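Local coordinates for protein Lys-gingipain W83 (Porphyromonas gingivalis, PDB 6I9A) that cleaves host and other proteins after lysine as a secreted cysteine endopeptidase, here its catalytic subunit with an inhibitor bound, at residues Leu150-Asn164 against Tyr186-Cys200. Residues are numbered along the deposited sequence; the frame is centred on the assembly and turned at random. Where two conformers were deposited one is given.
Sequences LEKVLLIAGADYSWN and YTDVYNYLKAPYTGC
Residues 152-157 and 188-192 pair as parallel strands, their axes 4.7 Å apart and 14° from parallel, in register from Lys152 with Asp188 to Ile156 with Tyr192. The ladder's bonds run from Val153 N to Asp188 O through Ala157 N to Tyr192 O. Towards helix 163-178, Val153 sets its CG1 anti to its own carbonyl carbon (chi1 -58°), and this methyl meets Tyr186 CE1 at 3.5 Å. The two valine side chains lie side by side and point the same way, with Val153 CG2 3.9 Å from Val189 CG1. On the other face Leu154 CD1 reaches the edge of the Tyr192 ring, 3.9 Å from CE1, while Cys200 CB of the returning loop sits over that ring's centre. Tyr192 OH is hydrogen-bonded to His203 NE2.

At the C-terminal ends of the strands, polar groups continue the join. Tyr197 OH donates to Ala157 O over 2.7 Å, in the carbonyl plane on a lone pair. Asn164 holds CG anti to its backbone N (chi1 165°), which turns the amide to the end of the other strand. There ND2 donates to Leu193 O at 2.9 Å. It also donates to Gly158 O at 3.0 Å, both acceptors near the amide plane. Two partners thus fix the amide's rotation, and Gln169 holds OD1.

Together with helix 163-178 the strands make a beta-alpha-beta crossover of the C25 catalytic domain. Asp160, whose OD1 accepts a capping bond from Trp163 N in the turn that leads into that helix, also bonds His216, the inferred proton donor, through OD2, and Trp163 touches the inhibitor. Leu155 packs on Ile172 and Met176 of the helix; strand 188-192 is outermost, with 152-157 between it and strand 210-214.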
ATOM      1  N   LEU A 150       9.902   2.446 -14.125  1.00  9.27           N
ATOM      2  CA  LEU A 150       9.203   1.339 -13.468  1.00 10.09           C
ATOM      3  C   LEU A 150      10.033   0.051 -13.526  1.00 10.18           C
ATOM      4  O   LEU A 150       9.801  -0.885 -12.736  1.00 11.49           O
ATOM      5  CB  LEU A 150       7.853   1.110 -14.148  1.00  9.67           C
ATOM      6  CG  LEU A 150       6.857   2.237 -13.980  1.00 10.14           C
ATOM      7  CD1 LEU A 150       5.595   1.981 -14.770  1.00 11.24           C
ATOM      8  CD2 LEU A 150       6.488   2.444 -12.500  1.00 10.60           C
ATOM      9  N   GLU A 151      11.052  -0.008 -14.400  1.00 10.27           N
ATOM     10  CA  GLU A 151      11.891  -1.186 -14.593  1.00  9.99           C
ATOM     11  C   GLU A 151      13.142  -1.130 -13.718  1.00  9.08           C
ATOM     12  O   GLU A 151      14.069  -1.934 -13.929  1.00  9.89           O
ATOM     13  CB  GLU A 151      12.276  -1.321 -16.078  1.00 11.04           C
ATOM     14  CG  GLU A 151      11.015  -1.394 -16.963  1.00 12.27           C
ATOM     15  CD  GLU A 151      11.352  -1.412 -18.447  1.00 12.10           C
ATOM     16  OE1 GLU A 151      10.965  -2.385 -19.129  1.00 14.86           O
ATOM     17  OE2 GLU A 151      12.020  -0.452 -18.927  1.00 14.50           O
ATOM     18  N   LYS A 152      13.159  -0.238 -12.732  1.00  9.19           N
ATOM     19  CA  LYS A 152      14.361   0.002 -11.925  0.50  9.71           C
ATOM     20  C   LYS A 152      14.007   0.011 -10.451  1.00  9.50           C
ATOM     21  O   LYS A 152      12.927   0.496 -10.080  1.00 10.68           O
ATOM     22  CB  LYS A 152      14.977   1.350 -12.339  0.50 10.23           C
ATOM     23  CG  LYS A 152      15.099   1.490 -13.871  0.50 11.10           C
ATOM     24  CD  LYS A 152      15.802   2.769 -14.269  0.50 12.03           C
ATOM     25  CE  LYS A 152      15.800   2.941 -15.776  0.50 13.17           C
ATOM     26  NZ  LYS A 152      16.292   4.282 -16.153  0.50 15.93           N
ATOM     27  N   VAL A 153      14.918  -0.490  -9.600  1.00  9.46           N
ATOM     28  CA  VAL A 153      14.688  -0.528  -8.152  1.00  9.34           C
ATOM     29  C   VAL A 153      15.989  -0.195  -7.457  1.00  9.18           C
ATOM     30  O   VAL A 153      17.077  -0.299  -8.060  1.00  9.43           O
ATOM     31  CB  VAL A 153      14.127  -1.883  -7.630  1.00 10.38           C
ATOM     32  CG1 VAL A 153      12.811  -2.240  -8.308  1.00 11.25           C
ATOM     33  CG2 VAL A 153      15.139  -3.021  -7.768  1.00 11.21           C
ATOM     34  N   LEU A 154      15.874   0.189  -6.167  1.00  8.67           N
ATOM     35  CA  LEU A 154      17.013   0.462  -5.289  1.00  8.72           C
ATOM     36  C   LEU A 154      16.856  -0.388  -4.035  1.00  8.80           C
ATOM     37  O   LEU A 154      15.850  -0.310  -3.331  1.00  8.92           O
ATOM     38  CB  LEU A 154      17.050   1.939  -4.927  1.00  9.89           C
ATOM     39  CG  LEU A 154      18.147   2.345  -3.911  1.00  9.58           C
ATOM     40  CD1 LEU A 154      19.565   2.052  -4.424  1.00 10.02           C
ATOM     41  CD2 LEU A 154      17.980   3.788  -3.511  1.00 10.28           C
ATOM     42  N   LEU A 155      17.893  -1.225  -3.768  1.00  8.47           N
ATOM     43  CA  LEU A 155      17.904  -2.155  -2.613  1.00  8.37           C
ATOM     44  C   LEU A 155      19.173  -1.935  -1.820  1.00  8.36           C
ATOM     45  O   LEU A 155      20.281  -1.970  -2.395  1.00  9.18           O
ATOM     46  CB  LEU A 155      17.858  -3.582  -3.146  1.00  9.05           C
ATOM     47  CG  LEU A 155      16.669  -3.939  -4.054  1.00  9.18           C
ATOM     48  CD1 LEU A 155      16.828  -5.357  -4.615  1.00 11.82           C
ATOM     49  CD2 LEU A 155      15.321  -3.829  -3.273  1.00 11.32           C
ATOM     50  N   ILE A 156      19.041  -1.669  -0.520  1.00  8.51           N
ATOM     51  CA  ILE A 156      20.216  -1.358   0.300  1.00  8.40           C
ATOM     52  C   ILE A 156      20.204  -2.187   1.570  1.00  8.58           C
ATOM     53  O   ILE A 156      19.235  -2.099   2.374  1.00  8.70           O
ATOM     54  CB  ILE A 156      20.196   0.168   0.687  1.00  8.67           C
ATOM     55  CG1 ILE A 156      20.298   1.034  -0.601  1.00 10.15           C
ATOM     56  CG2 ILE A 156      21.360   0.493   1.655  1.00  9.51           C
ATOM     57  CD1 ILE A 156      19.979   2.487  -0.326  1.00 12.30           C
ATOM     58  N   ALA A 157      21.304  -2.935   1.796  1.00  8.25           N
ATOM     59  CA  ALA A 157      21.599  -3.545   3.078  1.00  8.88           C
ATOM     60  C   ALA A 157      22.532  -2.571   3.771  1.00  8.30           C
ATOM     61  O   ALA A 157      23.743  -2.509   3.429  1.00  9.36           O
ATOM     62  CB  ALA A 157      22.253  -4.911   2.907  1.00  9.53           C
ATOM     63  N   GLY A 158      22.013  -1.719   4.643  1.00  8.37           N
ATOM     64  CA  GLY A 158      22.807  -0.670   5.267  1.00  9.50           C
ATOM     65  C   GLY A 158      23.784  -1.175   6.298  1.00  8.57           C
ATOM     66  O   GLY A 158      23.936  -2.375   6.547  1.00  8.86           O
ATOM     67  N   ALA A 159      24.429  -0.215   6.951  1.00  9.36           N
ATOM     68  CA  ALA A 159      25.561  -0.515   7.831  1.00  9.79           C
ATOM     69  C   ALA A 159      25.157  -1.070   9.175  1.00 10.16           C
ATOM     70  O   ALA A 159      24.248  -0.562   9.831  1.00 10.15           O
ATOM     71  CB  ALA A 159      26.377   0.752   8.053  1.00 11.54           C
ATOM     72  N   ASP A 160      25.861  -2.128   9.595  1.00  9.19           N
ATOM     73  CA  ASP A 160      25.828  -2.671  10.957  1.00  9.97           C
ATOM     74  C   ASP A 160      26.965  -3.637  11.035  1.00  9.29           C
ATOM     75  O   ASP A 160      27.011  -4.593  10.253  1.00  9.74           O
ATOM     76  CB  ASP A 160      24.476  -3.328  11.316  1.00 10.05           C
ATOM     77  CG  ASP A 160      24.489  -3.709  12.778  1.00  9.98           C
ATOM     78  OD1 ASP A 160      25.214  -4.661  13.135  1.00  9.88           O
ATOM     79  OD2 ASP A 160      23.754  -3.083  13.572  1.00 13.26           O
ATOM     80  N   TYR A 161      27.890  -3.444  12.005  1.00  9.57           N
ATOM     81  CA  TYR A 161      29.131  -4.230  11.988  1.00 10.86           C
ATOM     82  C   TYR A 161      28.864  -5.727  11.944  1.00 10.00           C
ATOM     83  O   TYR A 161      29.570  -6.474  11.248  1.00 10.98           O
ATOM     84  CB  TYR A 161      30.019  -3.873  13.188  1.00 12.20           C
ATOM     85  CG  TYR A 161      30.410  -2.405  13.185  1.00 12.61           C
ATOM     86  CD1 TYR A 161      31.255  -1.885  12.209  1.00 17.20           C
ATOM     87  CD2 TYR A 161      29.865  -1.522  14.110  1.00 14.80           C
ATOM     88  CE1 TYR A 161      31.583  -0.517  12.192  1.00 18.80           C
ATOM     89  CE2 TYR A 161      30.187  -0.163  14.108  1.00 18.03           C
ATOM     90  CZ  TYR A 161      31.028   0.341  13.135  1.00 17.86           C
ATOM     91  OH  TYR A 161      31.293   1.707  13.161  1.00 22.75           O
ATOM     92  N   SER A 162      27.878  -6.194  12.754  1.00  9.84           N
ATOM     93  CA  SER A 162      27.600  -7.630  12.794  1.00  9.90           C
ATOM     94  C   SER A 162      26.427  -8.057  11.918  1.00  9.15           C
ATOM     95  O   SER A 162      26.486  -9.135  11.322  1.00 10.02           O
ATOM     96  CB  SER A 162      27.378  -8.136  14.220  1.00 11.16           C
ATOM     97  OG  SER A 162      26.204  -7.595  14.832  1.00 10.88           O
ATOM     98  N   TRP A 163      25.365  -7.238  11.856  1.00  8.35           N
ATOM     99  CA  TRP A 163      24.141  -7.690  11.188  1.00  8.35           C
ATOM    100  C   TRP A 163      24.132  -7.454   9.691  1.00  8.58           C
ATOM    101  O   TRP A 163      23.326  -8.096   9.003  1.00  8.75           O
ATOM    102  CB  TRP A 163      22.920  -6.987  11.807  1.00  8.67           C
ATOM    103  CG  TRP A 163      22.574  -7.445  13.199  1.00  8.83           C
ATOM    104  CD1 TRP A 163      22.819  -6.776  14.366  1.00  9.26           C
ATOM    105  CD2 TRP A 163      21.856  -8.630  13.544  1.00  9.20           C
ATOM    106  NE1 TRP A 163      22.339  -7.505  15.427  1.00  9.47           N
ATOM    107  CE2 TRP A 163      21.748  -8.652  14.951  1.00  9.19           C
ATOM    108  CE3 TRP A 163      21.356  -9.717  12.801  1.00  9.91           C
ATOM    109  CZ2 TRP A 163      21.108  -9.692  15.644  1.00 11.12           C
ATOM    110  CZ3 TRP A 163      20.670 -10.724  13.481  1.00 10.31           C
ATOM    111  CH2 TRP A 163      20.618 -10.739  14.890  1.00 10.40           C
ATOM    112  N   ASN A 164      24.979  -6.559   9.150  1.00  8.61           N
ATOM    113  CA  ASN A 164      24.934  -6.385   7.698  1.00  8.79           C
ATOM    114  C   ASN A 164      25.235  -7.712   6.993  1.00  9.20           C
ATOM    115  O   ASN A 164      24.538  -8.086   6.046  1.00  9.25           O
ATOM    116  CB  ASN A 164      25.936  -5.276   7.303  1.00 10.46           C
ATOM    117  CG  ASN A 164      26.230  -5.285   5.829  1.00  9.63           C
ATOM    118  OD1 ASN A 164      27.054  -6.065   5.339  1.00 11.00           O
ATOM    119  ND2 ASN A 164      25.456  -4.505   5.057  1.00 10.05           N
ATOM    120  N   TYR A 186      13.229  -6.282 -14.710  1.00 10.11           N
ATOM    121  CA  TYR A 186      13.962  -5.151 -14.155  1.00 10.59           C
ATOM    122  C   TYR A 186      15.278  -4.981 -14.868  1.00 10.93           C
ATOM    123  O   TYR A 186      16.124  -5.897 -14.842  1.00 13.35           O
ATOM    124  CB  TYR A 186      14.197  -5.323 -12.642  1.00 10.50           C
ATOM    125  CG  TYR A 186      12.889  -5.254 -11.889  1.00 10.26           C
ATOM    126  CD1 TYR A 186      12.334  -4.027 -11.532  1.00 10.14           C
ATOM    127  CD2 TYR A 186      12.246  -6.409 -11.455  1.00 10.66           C
ATOM    128  CE1 TYR A 186      11.130  -3.951 -10.819  1.00 10.54           C
ATOM    129  CE2 TYR A 186      11.060  -6.342 -10.729  1.00 10.50           C
ATOM    130  CZ  TYR A 186      10.532  -5.110 -10.377  1.00 10.38           C
ATOM    131  OH  TYR A 186       9.368  -5.069  -9.635  1.00 11.56           O
ATOM    132  N   THR A 187      15.432  -3.845 -15.537  1.00 10.25           N
ATOM    133  CA  THR A 187      16.640  -3.544 -16.300  1.00 11.15           C
ATOM    134  C   THR A 187      17.761  -3.011 -15.432  1.00 11.02           C
ATOM    135  O   THR A 187      18.923  -3.079 -15.838  1.00 12.08           O
ATOM    136  CB  THR A 187      16.314  -2.472 -17.383  1.00 11.39           C
ATOM    137  OG1 THR A 187      15.830  -1.288 -16.748  1.00 11.47           O
ATOM    138  CG2 THR A 187      15.270  -2.979 -18.390  1.00 13.31           C
ATOM    139  N   ASP A 188      17.435  -2.417 -14.277  1.00 10.30           N
ATOM    140  CA  ASP A 188      18.426  -1.789 -13.407  1.00 10.34           C
ATOM    141  C   ASP A 188      18.069  -2.070 -11.966  1.00 10.44           C
ATOM    142  O   ASP A 188      17.069  -1.548 -11.450  1.00 12.95           O
ATOM    143  CB  ASP A 188      18.469  -0.284 -13.661  1.00 12.04           C
ATOM    144  CG  ASP A 188      18.831   0.060 -15.091  1.00 12.29           C
ATOM    145  OD1 ASP A 188      17.919   0.162 -15.933  1.00 12.98           O
ATOM    146  OD2 ASP A 188      20.040   0.138 -15.397  1.00 14.72           O
ATOM    147  N   VAL A 189      18.837  -2.929 -11.336  1.00 10.08           N
ATOM    148  CA  VAL A 189      18.629  -3.324  -9.960  1.00 10.12           C
ATOM    149  C   VAL A 189      19.791  -2.712  -9.197  1.00  9.53           C
ATOM    150  O   VAL A 189      20.863  -3.320  -9.045  1.00 11.27           O
ATOM    151  CB  VAL A 189      18.484  -4.833  -9.815  1.00 10.41           C
ATOM    152  CG1 VAL A 189      18.304  -5.203  -8.344  1.00 10.56           C
ATOM    153  CG2 VAL A 189      17.311  -5.351 -10.645  1.00 11.37           C
ATOM    154  N   TYR A 190      19.625  -1.457  -8.786  1.00  9.43           N
ATOM    155  CA  TYR A 190      20.692  -0.757  -8.062  1.00  9.94           C
ATOM    156  C   TYR A 190      20.736  -1.351  -6.674  1.00  9.36           C
ATOM    157  O   TYR A 190      19.723  -1.353  -5.977  1.00 10.92           O
ATOM    158  CB  TYR A 190      20.406   0.734  -8.001  1.00 10.09           C
ATOM    159  CG  TYR A 190      20.094   1.395  -9.326  1.00 10.52           C
ATOM    160  CD1 TYR A 190      21.063   1.519 -10.321  1.00 12.28           C
ATOM    161  CD2 TYR A 190      18.840   1.953  -9.561  1.00 11.77           C
ATOM    162  CE1 TYR A 190      20.780   2.181 -11.520  1.00 13.62           C
ATOM    163  CE2 TYR A 190      18.562   2.651 -10.718  1.00 12.65           C
ATOM    164  CZ  TYR A 190      19.523   2.740 -11.700  1.00 12.81           C
ATOM    165  OH  TYR A 190      19.219   3.479 -12.832  1.00 13.71           O
ATOM    166  N   ASN A 191      21.878  -1.888  -6.268  1.00 10.13           N
ATOM    167  CA  ASN A 191      21.937  -2.584  -4.962  1.00  9.86           C
ATOM    168  C   ASN A 191      23.257  -2.285  -4.294  1.00 10.35           C
ATOM    169  O   ASN A 191      24.313  -2.274  -4.947  1.00 11.72           O
ATOM    170  CB  ASN A 191      21.714  -4.092  -5.145  1.00 11.52           C
ATOM    171  CG  ASN A 191      22.789  -4.812  -5.908  1.00 12.56           C
ATOM    172  OD1 ASN A 191      23.635  -5.479  -5.294  1.00 14.99           O
ATOM    173  ND2 ASN A 191      22.779  -4.735  -7.240  1.00 12.54           N
ATOM    174  N   TYR A 192      23.184  -2.028  -2.994  1.00  9.31           N
ATOM    175  CA  TYR A 192      24.359  -1.730  -2.187  1.00  9.65           C
ATOM    176  C   TYR A 192      24.317  -2.663  -0.996  1.00 10.10           C
ATOM    177  O   TYR A 192      23.444  -2.535  -0.116  1.00 11.05           O
ATOM    178  CB  TYR A 192      24.308  -0.272  -1.761  1.00 10.39           C
ATOM    179  CG  TYR A 192      24.431   0.648  -2.947  1.00 10.41           C
ATOM    180  CD1 TYR A 192      23.328   0.916  -3.765  1.00 10.60           C
ATOM    181  CD2 TYR A 192      25.677   1.172  -3.330  1.00 10.65           C
ATOM    182  CE1 TYR A 192      23.453   1.680  -4.923  1.00 11.29           C
ATOM    183  CE2 TYR A 192      25.806   1.948  -4.481  1.00 12.54           C
ATOM    184  CZ  TYR A 192      24.688   2.218  -5.264  1.00 11.21           C
ATOM    185  OH  TYR A 192      24.805   2.971  -6.410  1.00 12.63           O
ATOM    186  N   LEU A 193      25.211  -3.630  -0.984  1.00 10.66           N
ATOM    187  CA  LEU A 193      25.227  -4.672   0.032  1.00 10.83           C
ATOM    188  C   LEU A 193      26.076  -4.347   1.209  1.00 10.29           C
ATOM    189  O   LEU A 193      25.915  -4.961   2.262  1.00 10.85           O
ATOM    190  CB  LEU A 193      25.733  -5.981  -0.618  1.00 12.83           C
ATOM    191  CG  LEU A 193      24.786  -6.577  -1.703  1.00 14.26           C
ATOM    192  CD1 LEU A 193      25.459  -7.710  -2.493  1.00 17.85           C
ATOM    193  CD2 LEU A 193      23.411  -6.988  -1.097  1.00 18.55           C
ATOM    194  N   LYS A 194      27.016  -3.435   1.033  1.00 11.24           N
ATOM    195  CA  LYS A 194      27.996  -3.070   2.061  1.00 12.28           C
ATOM    196  C   LYS A 194      28.718  -1.831   1.581  1.00 12.04           C
ATOM    197  O   LYS A 194      28.526  -1.401   0.427  1.00 12.40           O
ATOM    198  CB  LYS A 194      29.016  -4.211   2.321  1.00 14.34           C
ATOM    199  CG  LYS A 194      29.780  -4.602   1.062  1.00 17.53           C
ATOM    200  CD  LYS A 194      30.714  -5.808   1.354  1.00 22.90           C
ATOM    201  CE  LYS A 194      31.424  -6.246   0.099  1.00 32.55           C
ATOM    202  NZ  LYS A 194      32.484  -7.249   0.408  1.00 49.77           N
ATOM    203  N   ALA A 195      29.508  -1.234   2.448  1.00 13.11           N
ATOM    204  CA  ALA A 195      30.285  -0.051   2.091  1.00 14.24           C
ATOM    205  C   ALA A 195      31.308  -0.397   1.002  1.00 15.81           C
ATOM    206  O   ALA A 195      31.776  -1.536   0.911  1.00 17.29           O
ATOM    207  CB  ALA A 195      30.991   0.467   3.341  1.00 16.98           C
ATOM    208  N   PRO A 196      31.588   0.556   0.077  1.00 16.88           N
ATOM    209  CA  PRO A 196      31.092   1.939   0.069  1.00 16.59           C
ATOM    210  C   PRO A 196      29.670   2.073  -0.457  1.00 15.02           C
ATOM    211  O   PRO A 196      29.274   1.456  -1.455  1.00 16.48           O
ATOM    212  CB  PRO A 196      32.079   2.653  -0.867  1.00 17.87           C
ATOM    213  CG  PRO A 196      32.468   1.593  -1.838  1.00 25.29           C
ATOM    214  CD  PRO A 196      32.588   0.332  -1.002  1.00 20.08           C
ATOM    215  N   TYR A 197      28.918   2.908   0.229  1.00 12.74           N
ATOM    216  CA  TYR A 197      27.540   3.238  -0.173  1.00 11.49           C
ATOM    217  C   TYR A 197      27.445   4.472  -1.050  1.00 12.47           C
ATOM    218  O   TYR A 197      26.336   4.871  -1.439  1.00 12.55           O
ATOM    219  CB  TYR A 197      26.688   3.451   1.080  1.00 11.66           C
ATOM    220  CG  TYR A 197      26.510   2.188   1.895  1.00 10.63           C
ATOM    221  CD1 TYR A 197      25.655   1.172   1.459  1.00 10.16           C
ATOM    222  CD2 TYR A 197      27.197   2.005   3.088  1.00 11.08           C
ATOM    223  CE1 TYR A 197      25.459   0.016   2.209  1.00  9.77           C
ATOM    224  CE2 TYR A 197      26.996   0.861   3.866  1.00 10.60           C
ATOM    225  CZ  TYR A 197      26.136  -0.136   3.405  1.00  9.86           C
ATOM    226  OH  TYR A 197      25.974  -1.257   4.181  1.00 10.52           O
ATOM    227  N   THR A 198      28.584   5.110  -1.304  1.00 13.90           N
ATOM    228  CA  THR A 198      28.641   6.362  -2.030  1.00 14.92           C
ATOM    229  C   THR A 198      27.757   6.393  -3.269  1.00 13.24           C
ATOM    230  O   THR A 198      27.820   5.463  -4.092  1.00 15.61           O
ATOM    231  CB  THR A 198      30.074   6.593  -2.473  1.00 16.06           C
ATOM    232  OG1 THR A 198      30.935   6.328  -1.364  1.00 19.64           O
ATOM    233  CG2 THR A 198      30.273   7.997  -2.982  1.00 19.11           C
ATOM    234  N   GLY A 199      26.891   7.397  -3.330  1.00 16.19           N
ATOM    235  CA  GLY A 199      26.024   7.626  -4.477  1.00 15.36           C
ATOM    236  C   GLY A 199      24.765   6.781  -4.513  1.00 13.31           C
ATOM    237  O   GLY A 199      23.982   6.896  -5.461  1.00 13.68           O
ATOM    238  N   CYS A 200      24.504   5.989  -3.478  1.00 12.31           N
ATOM    239  CA  CYS A 200      23.362   5.064  -3.544  1.00 12.10           C
ATOM    240  C   CYS A 200      22.009   5.757  -3.666  1.00 10.92           C
ATOM    241  O   CYS A 200      21.101   5.158  -4.223  1.00 13.14           O
ATOM    242  CB  CYS A 200      23.357   4.100  -2.363  1.00 11.23           C
ATOM    243  SG  CYS A 200      23.187   4.896  -0.739  1.00 11.75           S
TER
HETATM  244  O   HOH W   1      14.472   0.595 -18.269  1.00 16.28           O